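Local coordinates for amidohydrolase (Brucella melitensis biovar Abortus, PDB 4F0L), which is a metal-dependent amidohydrolase that binds an iron(III) ion and probably acts as a deaminase, at residues Pro103-Tyr114 with Met146-Ala157; Asp116-Arg124 with Val423-Val434. All blocks are in the same frame, centred on the assembly; numbering follows the deposited sequence. Where two conformers were deposited one is given.

Helix 103-119 takes part in both contacts: its first three turns pack on helix 145-157 in contact 1, and its C-terminal end, with the turn into strand 122-129, meets the hairpin of strands 422-428 and 431-435 in contact 2. The contact centres lie about 17 Å apart, yet the two touch, since Ala157 O comes 3.1 Å from Leu118 CD1. Strand 122-129 runs from contact 2 to the chain that leads into helix 145-157. Contact 1 is nearer the metal: the side chain of Tyr114 is about 9 Å from that of His67, an iron ligand, and about 13 Å from the iron(III) ion. Contact 2 lies away from the metal site.

Contact 1 of 2, residues Pro103-Tyr114 with Met146-Ala157; sequences PEQAEAVALRLY and MADRIAAAATTA
Arg149 and Glu107 form the polar edge of this helix pair. Arg149 NH1 donates to Glu107 OE1 at 2.9 Å with an N-H...O angle of 155°, and the acceptor lies close to the guanidinium plane although the carboxylate plane is steeply turned from it. A long salt bridge from Arg149 NH2 to Glu104 OE2, at 3.6 Å, is doubtful because Glu104 occupies two positions; Arg149 NE pairs with Glu145 just before the segment. The start of helix 103-119 supports one face of the guanidinium through Pro103 C and Glu104 N, so the group is held both at its edge and over a face. Glu107 reaches Arg149 by an extended chain whose CG stands opposite the backbone N (chi1 -171°); its other oxygen, OE2, accepts from a water that also donates to Thr156 OG1.

The small residues follow. Ala153 CB is a knob in the hole formed by Glu107, Ala110, Leu111 and Tyr114, 3.6 Å from Ala110 CB, and this lets the axes approach to 8.3 Å at a crossing angle of -37°. Tyr114 returns the knob among Ile150, Ala153, Ala154 and Ala157: the edge of its ring is turned to the helix, with CD2 3.8 Å from Ala154 N. Its hydroxyl passes beside Ile150 CG2 to a hydrogen bond with Glu127 on strand 122-129. Toward the N-terminal ends, Met146 SD lies 3.8 Å from Ala106 CB.

These are two successive outer helices of the TIM-barrel-like amidohydrolase fold, joined through strand 122-129 between them. The chemistry is divided accordingly: alanine-rich packing sets the spacing, whereas Glu107 and Glu145, with Glu104 in one of its conformers, probably stabilise the positive charge of Arg149 along the partly exposed edge.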
loop_
_atom_site.group_PDB
_atom_site.type_symbol
_atom_site.label_atom_id
_atom_site.label_comp_id
_atom_site.label_asym_id
_atom_site.label_seq_id
_atom_site.Cartn_x
_atom_site.Cartn_y
_atom_site.Cartn_z
ATOM N N PRO B 103 1.718 4.168 32.223
ATOM C CA PRO B 103 2.821 3.257 31.890
ATOM C C PRO B 103 2.362 1.821 31.562
ATOM O O PRO B 103 2.904 1.196 30.657
ATOM C CB PRO B 103 3.689 3.277 33.156
ATOM C CG PRO B 103 3.381 4.594 33.788
ATOM C CD PRO B 103 1.908 4.807 33.540
ATOM N N GLU B 104 1.355 1.320 32.283
ATOM C CA GLU B 104 0.777 0.016 32.015
ATOM C C GLU B 104 0.230 -0.029 30.590
ATOM O O GLU B 104 0.436 -0.999 29.850
ATOM C CB GLU B 104 -0.349 -0.264 33.022
ATOM C CG GLU B 104 0.111 -0.445 34.472
ATOM C CD GLU B 104 0.386 0.853 35.243
ATOM O OE1 GLU B 104 0.126 1.991 34.761
ATOM O OE2 GLU B 104 0.876 0.712 36.385
ATOM N N GLN B 105 -0.479 1.029 30.201
ATOM C CA GLN B 105 -1.036 1.097 28.837
ATOM C C GLN B 105 0.077 1.198 27.794
ATOM O O GLN B 105 0.011 0.561 26.744
ATOM C CB GLN B 105 -2.013 2.268 28.689
ATOM C CG GLN B 105 -3.296 2.094 29.478
ATOM C CD GLN B 105 -4.063 3.379 29.647
ATOM O OE1 GLN B 105 -3.538 4.477 29.400
ATOM N NE2 GLN B 105 -5.307 3.254 30.096
ATOM N N ALA B 106 1.096 1.979 28.092
ATOM C CA ALA B 106 2.190 2.157 27.167
ATOM C C ALA B 106 2.910 0.833 26.910
ATOM O O ALA B 106 3.305 0.566 25.788
ATOM C CB ALA B 106 3.161 3.183 27.686
ATOM N N GLU B 107 3.044 0.002 27.931
ATOM C CA GLU B 107 3.688 -1.291 27.746
ATOM C C GLU B 107 2.845 -2.201 26.863
ATOM O O GLU B 107 3.377 -2.891 25.994
ATOM C CB GLU B 107 3.954 -1.980 29.080
ATOM C CG GLU B 107 4.814 -3.240 28.930
ATOM C CD GLU B 107 5.170 -3.936 30.239
ATOM O OE1 GLU B 107 5.048 -3.321 31.318
ATOM O OE2 GLU B 107 5.594 -5.111 30.174
ATOM N N ALA B 108 1.532 -2.226 27.113
ATOM C CA ALA B 108 0.586 -3.025 26.319
ATOM C C ALA B 108 0.548 -2.631 24.854
ATOM O O ALA B 108 0.591 -3.500 23.965
ATOM C CB ALA B 108 -0.815 -2.939 26.904
ATOM N N VAL B 109 0.472 -1.336 24.589
ATOM C CA VAL B 109 0.519 -0.811 23.233
ATOM C C VAL B 109 1.853 -1.135 22.529
ATOM O O VAL B 109 1.851 -1.635 21.395
ATOM C CB VAL B 109 0.260 0.693 23.210
ATOM C CG1 VAL B 109 0.468 1.261 21.815
ATOM C CG2 VAL B 109 -1.160 0.980 23.725
ATOM N N ALA B 110 2.973 -0.858 23.205
ATOM C CA ALA B 110 4.283 -1.157 22.623
ATOM C C ALA B 110 4.458 -2.651 22.345
ATOM O O ALA B 110 4.998 -3.034 21.324
ATOM C CB ALA B 110 5.388 -0.666 23.545
ATOM N N LEU B 111 4.014 -3.501 23.258
ATOM C CA LEU B 111 4.106 -4.936 23.007
ATOM C C LEU B 111 3.360 -5.335 21.746
ATOM O O LEU B 111 3.934 -6.025 20.872
ATOM C CB LEU B 111 3.658 -5.776 24.212
ATOM C CG LEU B 111 3.632 -7.299 23.985
ATOM C CD1 LEU B 111 5.012 -7.819 23.636
ATOM C CD2 LEU B 111 3.051 -8.040 25.193
ATOM N N ARG B 112 2.109 -4.896 21.606
ATOM C CA ARG B 112 1.312 -5.321 20.461
ATOM C C ARG B 112 1.879 -4.762 19.157
ATOM O O ARG B 112 1.829 -5.423 18.121
ATOM C CB ARG B 112 -0.152 -4.923 20.634
ATOM C CG ARG B 112 -1.087 -5.452 19.573
ATOM C CD ARG B 112 -1.123 -6.986 19.589
ATOM N NE ARG B 112 -1.870 -7.589 18.478
ATOM C CZ ARG B 112 -1.389 -7.775 17.236
ATOM N NH1 ARG B 112 -0.162 -7.428 16.902
ATOM N NH2 ARG B 112 -2.162 -8.318 16.319
ATOM N N LEU B 113 2.419 -3.558 19.218
ATOM C CA LEU B 113 3.157 -2.988 18.086
ATOM C C LEU B 113 4.382 -3.796 17.678
ATOM O O LEU B 113 4.601 -4.079 16.480
ATOM C CB LEU B 113 3.613 -1.591 18.426
ATOM C CG LEU B 113 4.582 -0.985 17.412
ATOM C CD1 LEU B 113 3.960 -0.913 16.027
ATOM C CD2 LEU B 113 5.139 0.379 17.887
ATOM N N TYR B 114 5.171 -4.182 18.670
ATOM C CA TYR B 114 6.394 -4.917 18.364
ATOM C C TYR B 114 6.056 -6.312 17.838
ATOM O O TYR B 114 6.763 -6.837 16.978
ATOM C CB TYR B 114 7.369 -4.939 19.570
ATOM C CG TYR B 114 7.852 -3.550 20.021
ATOM C CD1 TYR B 114 7.886 -2.462 19.142
ATOM C CD2 TYR B 114 8.278 -3.330 21.319
ATOM C CE1 TYR B 114 8.299 -1.207 19.558
ATOM C CE2 TYR B 114 8.708 -2.102 21.726
ATOM C CZ TYR B 114 8.716 -1.039 20.852
ATOM O OH TYR B 114 9.131 0.214 21.251
ATOM N N MET B 146 8.808 5.220 31.734
ATOM C CA MET B 146 8.198 4.964 30.428
ATOM C C MET B 146 9.158 4.247 29.491
ATOM O O MET B 146 8.733 3.369 28.736
ATOM C CB MET B 146 7.668 6.252 29.781
ATOM C CG MET B 146 6.352 6.725 30.388
ATOM S SD MET B 146 5.015 5.598 29.992
ATOM C CE MET B 146 3.572 6.650 30.110
ATOM N N ALA B 147 10.453 4.578 29.577
ATOM C CA ALA B 147 11.497 3.859 28.807
ATOM C C ALA B 147 11.626 2.417 29.289
ATOM O O ALA B 147 11.842 1.496 28.470
ATOM C CB ALA B 147 12.864 4.576 28.857
ATOM N N ASP B 148 11.487 2.204 30.600
ATOM C CA ASP B 148 11.501 0.854 31.155
ATOM C C ASP B 148 10.340 0.002 30.590
ATOM O O ASP B 148 10.475 -1.213 30.387
ATOM C CB ASP B 148 11.404 0.863 32.681
ATOM C CG ASP B 148 12.535 1.645 33.366
ATOM O OD1 ASP B 148 13.512 2.113 32.735
ATOM O OD2 ASP B 148 12.414 1.803 34.591
ATOM N N ARG B 149 9.188 0.641 30.391
ATOM C CA ARG B 149 8.034 -0.052 29.782
ATOM C C ARG B 149 8.306 -0.490 28.338
ATOM O O ARG B 149 7.913 -1.607 27.925
ATOM C CB ARG B 149 6.796 0.824 29.833
ATOM C CG ARG B 149 6.346 1.151 31.254
ATOM C CD ARG B 149 5.916 -0.104 32.002
ATOM N NE ARG B 149 5.386 0.224 33.316
ATOM C CZ ARG B 149 4.535 -0.533 34.014
ATOM N NH1 ARG B 149 4.053 -1.684 33.542
ATOM N NH2 ARG B 149 4.140 -0.123 35.206
ATOM N N ILE B 150 8.984 0.379 27.584
ATOM C CA ILE B 150 9.407 0.068 26.215
ATOM C C ILE B 150 10.304 -1.145 26.237
ATOM O O ILE B 150 10.063 -2.127 25.515
ATOM C CB ILE B 150 10.148 1.255 25.566
ATOM C CG1 ILE B 150 9.206 2.430 25.344
ATOM C CG2 ILE B 150 10.835 0.851 24.273
ATOM C CD1 ILE B 150 7.913 2.097 24.623
ATOM N N ALA B 151 11.316 -1.101 27.101
ATOM C CA ALA B 151 12.238 -2.198 27.200
ATOM C C ALA B 151 11.565 -3.509 27.654
ATOM O O ALA B 151 11.895 -4.571 27.123
ATOM C CB ALA B 151 13.409 -1.843 28.084
ATOM N N ALA B 152 10.626 -3.433 28.592
ATOM C CA ALA B 152 9.864 -4.598 29.003
ATOM C C ALA B 152 9.053 -5.151 27.846
ATOM O O ALA B 152 9.004 -6.389 27.662
ATOM C CB ALA B 152 8.950 -4.301 30.195
ATOM N N ALA B 153 8.414 -4.255 27.071
ATOM C CA ALA B 153 7.633 -4.668 25.908
ATOM C C ALA B 153 8.536 -5.355 24.857
ATOM O O ALA B 153 8.250 -6.468 24.398
ATOM C CB ALA B 153 6.904 -3.462 25.300
ATOM N N ALA B 154 9.653 -4.726 24.527
ATOM C CA ALA B 154 10.593 -5.330 23.588
ATOM C C ALA B 154 11.093 -6.712 24.070
ATOM O O ALA B 154 11.190 -7.657 23.264
ATOM C CB ALA B 154 11.782 -4.393 23.326
ATOM N N THR B 155 11.401 -6.830 25.372
ATOM C CA THR B 155 11.856 -8.079 25.949
ATOM C C THR B 155 10.803 -9.167 25.818
ATOM O O THR B 155 11.103 -10.293 25.389
ATOM C CB THR B 155 12.246 -7.927 27.432
ATOM O OG1 THR B 155 13.303 -6.979 27.524
ATOM C CG2 THR B 155 12.714 -9.286 28.040
ATOM N N THR B 156 9.566 -8.831 26.144
ATOM C CA THR B 156 8.491 -9.805 26.056
ATOM C C THR B 156 8.300 -10.231 24.601
ATOM O O THR B 156 8.076 -11.419 24.319
ATOM C CB THR B 156 7.152 -9.239 26.588
ATOM O OG1 THR B 156 7.306 -8.843 27.939
ATOM C CG2 THR B 156 6.000 -10.259 26.455
ATOM N N ALA B 157 8.384 -9.257 23.695
ATOM C CA ALA B 157 8.197 -9.533 22.250
ATOM C C ALA B 157 9.337 -10.349 21.645
ATOM O O ALA B 157 9.156 -11.064 20.643
ATOM C CB ALA B 157 8.022 -8.229 21.473
HETATM O O HOH W 1 5.684 -6.676 28.136
#

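Contact 2 of 2, residues Asp116-Arg124 with Val423-Val434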
loop_
_atom_site.group_PDB
_atom_site.type_symbol
_atom_site.label_atom_id
_atom_site.label_comp_id
_atom_site.label_asym_id
_atom_site.label_seq_id
_atom_site.Cartn_x
_atom_site.Cartn_y
_atom_site.Cartn_z
ATOM N N ASP B 116 3.358 -6.914 15.959
ATOM C CA ASP B 116 2.989 -6.575 14.583
ATOM C C ASP B 116 4.272 -6.367 13.705
ATOM O O ASP B 116 4.393 -6.895 12.589
ATOM C CB ASP B 116 2.135 -5.299 14.646
ATOM C CG ASP B 116 1.021 -5.280 13.653
ATOM O OD1 ASP B 116 1.307 -5.714 12.512
ATOM O OD2 ASP B 116 -0.109 -4.768 13.990
ATOM N N MET B 117 5.239 -5.608 14.219
ATOM C CA MET B 117 6.515 -5.404 13.490
ATOM C C MET B 117 7.223 -6.731 13.241
ATOM O O MET B 117 7.656 -6.989 12.144
ATOM C CB MET B 117 7.452 -4.489 14.276
ATOM C CG MET B 117 7.017 -3.013 14.283
ATOM S SD MET B 117 8.206 -2.015 15.193
ATOM C CE MET B 117 7.655 -0.341 14.829
ATOM N N LEU B 118 7.331 -7.572 14.270
ATOM C CA LEU B 118 7.983 -8.885 14.117
ATOM C C LEU B 118 7.271 -9.720 13.053
ATOM O O LEU B 118 7.925 -10.299 12.191
ATOM C CB LEU B 118 8.062 -9.643 15.449
ATOM C CG LEU B 118 9.195 -9.214 16.389
ATOM C CD1 LEU B 118 9.004 -9.693 17.818
ATOM C CD2 LEU B 118 10.546 -9.760 15.846
ATOM N N GLU B 119 5.946 -9.740 13.083
ATOM C CA GLU B 119 5.166 -10.469 12.086
ATOM C C GLU B 119 5.341 -9.924 10.636
ATOM O O GLU B 119 5.218 -10.652 9.668
ATOM C CB GLU B 119 3.697 -10.524 12.481
ATOM C CG GLU B 119 3.398 -11.395 13.701
ATOM C CD GLU B 119 1.888 -11.528 13.978
ATOM O OE1 GLU B 119 1.097 -10.867 13.246
ATOM O OE2 GLU B 119 1.491 -12.312 14.901
ATOM N N ALA B 120 5.738 -8.671 10.526
ATOM C CA ALA B 120 6.021 -8.064 9.257
ATOM C C ALA B 120 7.504 -8.254 8.830
ATOM O O ALA B 120 7.874 -7.806 7.747
ATOM C CB ALA B 120 5.678 -6.572 9.320
ATOM N N GLY B 121 8.342 -8.849 9.684
ATOM C CA GLY B 121 9.722 -9.145 9.307
ATOM C C GLY B 121 10.731 -8.107 9.792
ATOM O O GLY B 121 11.878 -8.081 9.313
ATOM N N PHE B 122 10.314 -7.195 10.678
ATOM C CA PHE B 122 11.259 -6.274 11.293
ATOM C C PHE B 122 11.801 -6.935 12.549
ATOM O O PHE B 122 11.016 -7.371 13.396
ATOM C CB PHE B 122 10.579 -4.970 11.719
ATOM C CG PHE B 122 10.055 -4.147 10.592
ATOM C CD1 PHE B 122 10.894 -3.321 9.874
ATOM C CD2 PHE B 122 8.685 -4.149 10.284
ATOM C CE1 PHE B 122 10.391 -2.499 8.879
ATOM C CE2 PHE B 122 8.184 -3.361 9.288
ATOM C CZ PHE B 122 9.037 -2.530 8.577
ATOM N N THR B 123 13.130 -6.971 12.703
ATOM C CA THR B 123 13.795 -7.680 13.806
ATOM C C THR B 123 14.406 -6.778 14.885
ATOM O O THR B 123 14.879 -7.264 15.930
ATOM C CB THR B 123 14.887 -8.596 13.262
ATOM O OG1 THR B 123 15.751 -7.874 12.358
ATOM C CG2 THR B 123 14.237 -9.783 12.510
ATOM N N ARG B 124 14.385 -5.468 14.648
ATOM C CA ARG B 124 14.888 -4.471 15.612
ATOM C C ARG B 124 14.074 -3.230 15.453
ATOM O O ARG B 124 13.640 -2.925 14.340
ATOM C CB ARG B 124 16.385 -4.132 15.410
ATOM C CG ARG B 124 16.930 -3.066 16.344
ATOM C CD ARG B 124 18.437 -2.890 16.199
ATOM N NE ARG B 124 19.154 -4.064 16.687
ATOM C CZ ARG B 124 19.682 -4.196 17.901
ATOM N NH1 ARG B 124 19.580 -3.226 18.811
ATOM N NH2 ARG B 124 20.327 -5.318 18.213
ATOM N N VAL B 423 5.725 -12.838 4.880
ATOM C CA VAL B 423 6.621 -13.313 5.976
ATOM C C VAL B 423 6.121 -14.642 6.576
ATOM O O VAL B 423 4.928 -14.797 6.872
ATOM C CB VAL B 423 6.742 -12.233 7.063
ATOM C CG1 VAL B 423 7.420 -12.771 8.334
ATOM C CG2 VAL B 423 7.467 -11.020 6.514
ATOM N N CYS B 424 7.018 -15.611 6.680
ATOM C CA CYS B 424 6.701 -16.908 7.275
ATOM C C CYS B 424 7.269 -16.995 8.713
ATOM O O CYS B 424 6.573 -16.709 9.678
ATOM C CB CYS B 424 7.195 -18.039 6.384
ATOM S SG CYS B 424 6.492 -19.640 6.842
ATOM N N ASP B 425 8.559 -17.318 8.842
ATOM C CA ASP B 425 9.220 -17.361 10.148
ATOM C C ASP B 425 10.135 -16.169 10.356
ATOM O O ASP B 425 10.681 -15.605 9.405
ATOM C CB ASP B 425 10.009 -18.668 10.299
ATOM C CG ASP B 425 9.113 -19.897 10.269
ATOM O OD1 ASP B 425 7.877 -19.776 10.316
ATOM O OD2 ASP B 425 9.649 -21.035 10.208
ATOM N N VAL B 426 10.333 -15.802 11.614
ATOM C CA VAL B 426 11.205 -14.708 11.939
ATOM C C VAL B 426 11.978 -15.071 13.200
ATOM O O VAL B 426 11.377 -15.487 14.188
ATOM C CB VAL B 426 10.404 -13.409 12.194
ATOM C CG1 VAL B 426 11.359 -12.277 12.547
ATOM C CG2 VAL B 426 9.475 -13.050 11.002
ATOM N N TRP B 427 13.302 -14.937 13.135
ATOM C CA TRP B 427 14.188 -15.172 14.252
ATOM C C TRP B 427 14.845 -13.906 14.687
ATOM O O TRP B 427 15.318 -13.115 13.852
ATOM C CB TRP B 427 15.286 -16.086 13.847
ATOM C CG TRP B 427 14.905 -17.500 13.442
ATOM C CD1 TRP B 427 15.025 -18.653 14.181
ATOM C CD2 TRP B 427 14.357 -17.928 12.156
ATOM N NE1 TRP B 427 14.612 -19.749 13.467
ATOM C CE2 TRP B 427 14.203 -19.373 12.237
ATOM C CE3 TRP B 427 13.978 -17.271 10.990
ATOM C CZ2 TRP B 427 13.679 -20.114 11.182
ATOM C CZ3 TRP B 427 13.527 -18.031 9.919
ATOM C CH2 TRP B 427 13.361 -19.418 10.020
ATOM N N VAL B 428 14.944 -13.725 16.004
ATOM C CA VAL B 428 15.747 -12.654 16.606
ATOM C C VAL B 428 16.667 -13.276 17.675
ATOM O O VAL B 428 16.202 -13.982 18.578
ATOM C CB VAL B 428 14.852 -11.551 17.214
ATOM C CG1 VAL B 428 15.695 -10.544 17.996
ATOM C CG2 VAL B 428 14.042 -10.843 16.101
ATOM N N ARG B 429 17.962 -13.030 17.549
ATOM C CA ARG B 429 18.978 -13.643 18.406
ATOM C C ARG B 429 18.782 -15.137 18.431
ATOM O O ARG B 429 18.906 -15.776 19.475
ATOM C CB ARG B 429 19.011 -13.050 19.824
ATOM C CG ARG B 429 19.203 -11.529 19.843
ATOM C CD ARG B 429 19.487 -10.987 21.242
ATOM N NE ARG B 429 18.410 -11.289 22.158
ATOM C CZ ARG B 429 17.259 -10.624 22.213
ATOM N NH1 ARG B 429 17.029 -9.567 21.413
ATOM N NH2 ARG B 429 16.314 -11.002 23.082
ATOM N N GLY B 430 18.516 -15.703 17.247
ATOM C CA GLY B 430 18.361 -17.114 17.113
ATOM C C GLY B 430 17.056 -17.680 17.660
ATOM O O GLY B 430 16.845 -18.882 17.549
ATOM N N VAL B 431 16.169 -16.856 18.208
ATOM C CA VAL B 431 14.891 -17.376 18.775
ATOM C C VAL B 431 13.773 -17.148 17.776
ATOM O O VAL B 431 13.557 -16.025 17.332
ATOM C CB VAL B 431 14.520 -16.685 20.115
ATOM C CG1 VAL B 431 13.157 -17.198 20.633
ATOM C CG2 VAL B 431 15.637 -16.893 21.144
ATOM N N LYS B 432 13.053 -18.212 17.410
ATOM C CA LYS B 432 11.960 -18.075 16.430
ATOM C C LYS B 432 10.770 -17.406 17.070
ATOM O O LYS B 432 10.065 -18.033 17.837
ATOM C CB LYS B 432 11.535 -19.436 15.844
ATOM C CG LYS B 432 10.591 -19.256 14.657
ATOM C CD LYS B 432 10.029 -20.561 14.136
ATOM C CE LYS B 432 11.026 -21.319 13.312
ATOM N NZ LYS B 432 10.433 -22.554 12.725
ATOM N N GLN B 433 10.565 -16.118 16.782
ATOM C CA GLN B 433 9.489 -15.392 17.411
ATOM C C GLN B 433 8.180 -15.522 16.612
ATOM O O GLN B 433 7.121 -15.494 17.212
ATOM C CB GLN B 433 9.833 -13.919 17.632
ATOM C CG GLN B 433 10.980 -13.679 18.604
ATOM C CD GLN B 433 10.606 -14.031 20.044
ATOM O OE1 GLN B 433 9.446 -14.314 20.321
ATOM N NE2 GLN B 433 11.587 -14.063 20.943
ATOM N N VAL B 434 8.280 -15.703 15.294
ATOM C CA VAL B 434 7.133 -15.755 14.408
ATOM C C VAL B 434 7.195 -17.058 13.638
ATOM O O VAL B 434 8.254 -17.423 13.109
ATOM C CB VAL B 434 7.128 -14.546 13.440
ATOM C CG1 VAL B 434 5.948 -14.660 12.445
ATOM C CG2 VAL B 434 7.101 -13.236 14.244
#
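Leu118 and Thr123 carry the apolar side of this contact against three valines of the 423-434 hairpin. Leu118 CD2 comes 3.7 Å from Val428 CG2, the two side chains crossing at about a right angle, while Leu118 CB rests 3.9 Å from Val434 CG2. Thr123 CB lies 3.7 Å from Val428 CG2, and these two side chains run past each other in opposite directions. With OG1 flanked by both backbone neighbours of CA (chi1 50°), Thr123 directs CG2 to Val426 CG1, 3.8 Å away.

The closest approaches are made to backbone at the end of helix 103-119. Val423 CG1 reaches Glu119 O at 3.3 Å, and Val426 CG2 lies 3.4 Å from Leu118 O. That carbonyl also accepts from Gly121 N within a Schellman motif, where Gly121 takes a positive phi of 98° and its N lies close to Val423 CG2.

The margin around Glu119 is looser and partly exposed. Glu119 CG passes 4.2 Å from Val434 CG2, and the carboxylate pairs with Arg442 and the backbone N of His439. Gln433 is buried, but its CB makes only a loose contact with Leu118 CD1, at 4.3 Å, while its amide oxygen bonds to Arg440. Gln433 and Val434 form a classic bulge opposite Val426, both backbone nitrogens donating to Val426 O.

The contact joins the helix-to-strand turn before barrel strand 122-129 to the hairpin 422-435 further along the same mixed sheet, away from the metal site. No hydrogen bond crosses between the two segments. The contact rests on van der Waals packing of methyl groups, some of them against carbonyl oxygens, while the polar side chains Glu119 and Gln433 pair elsewhere in the chain.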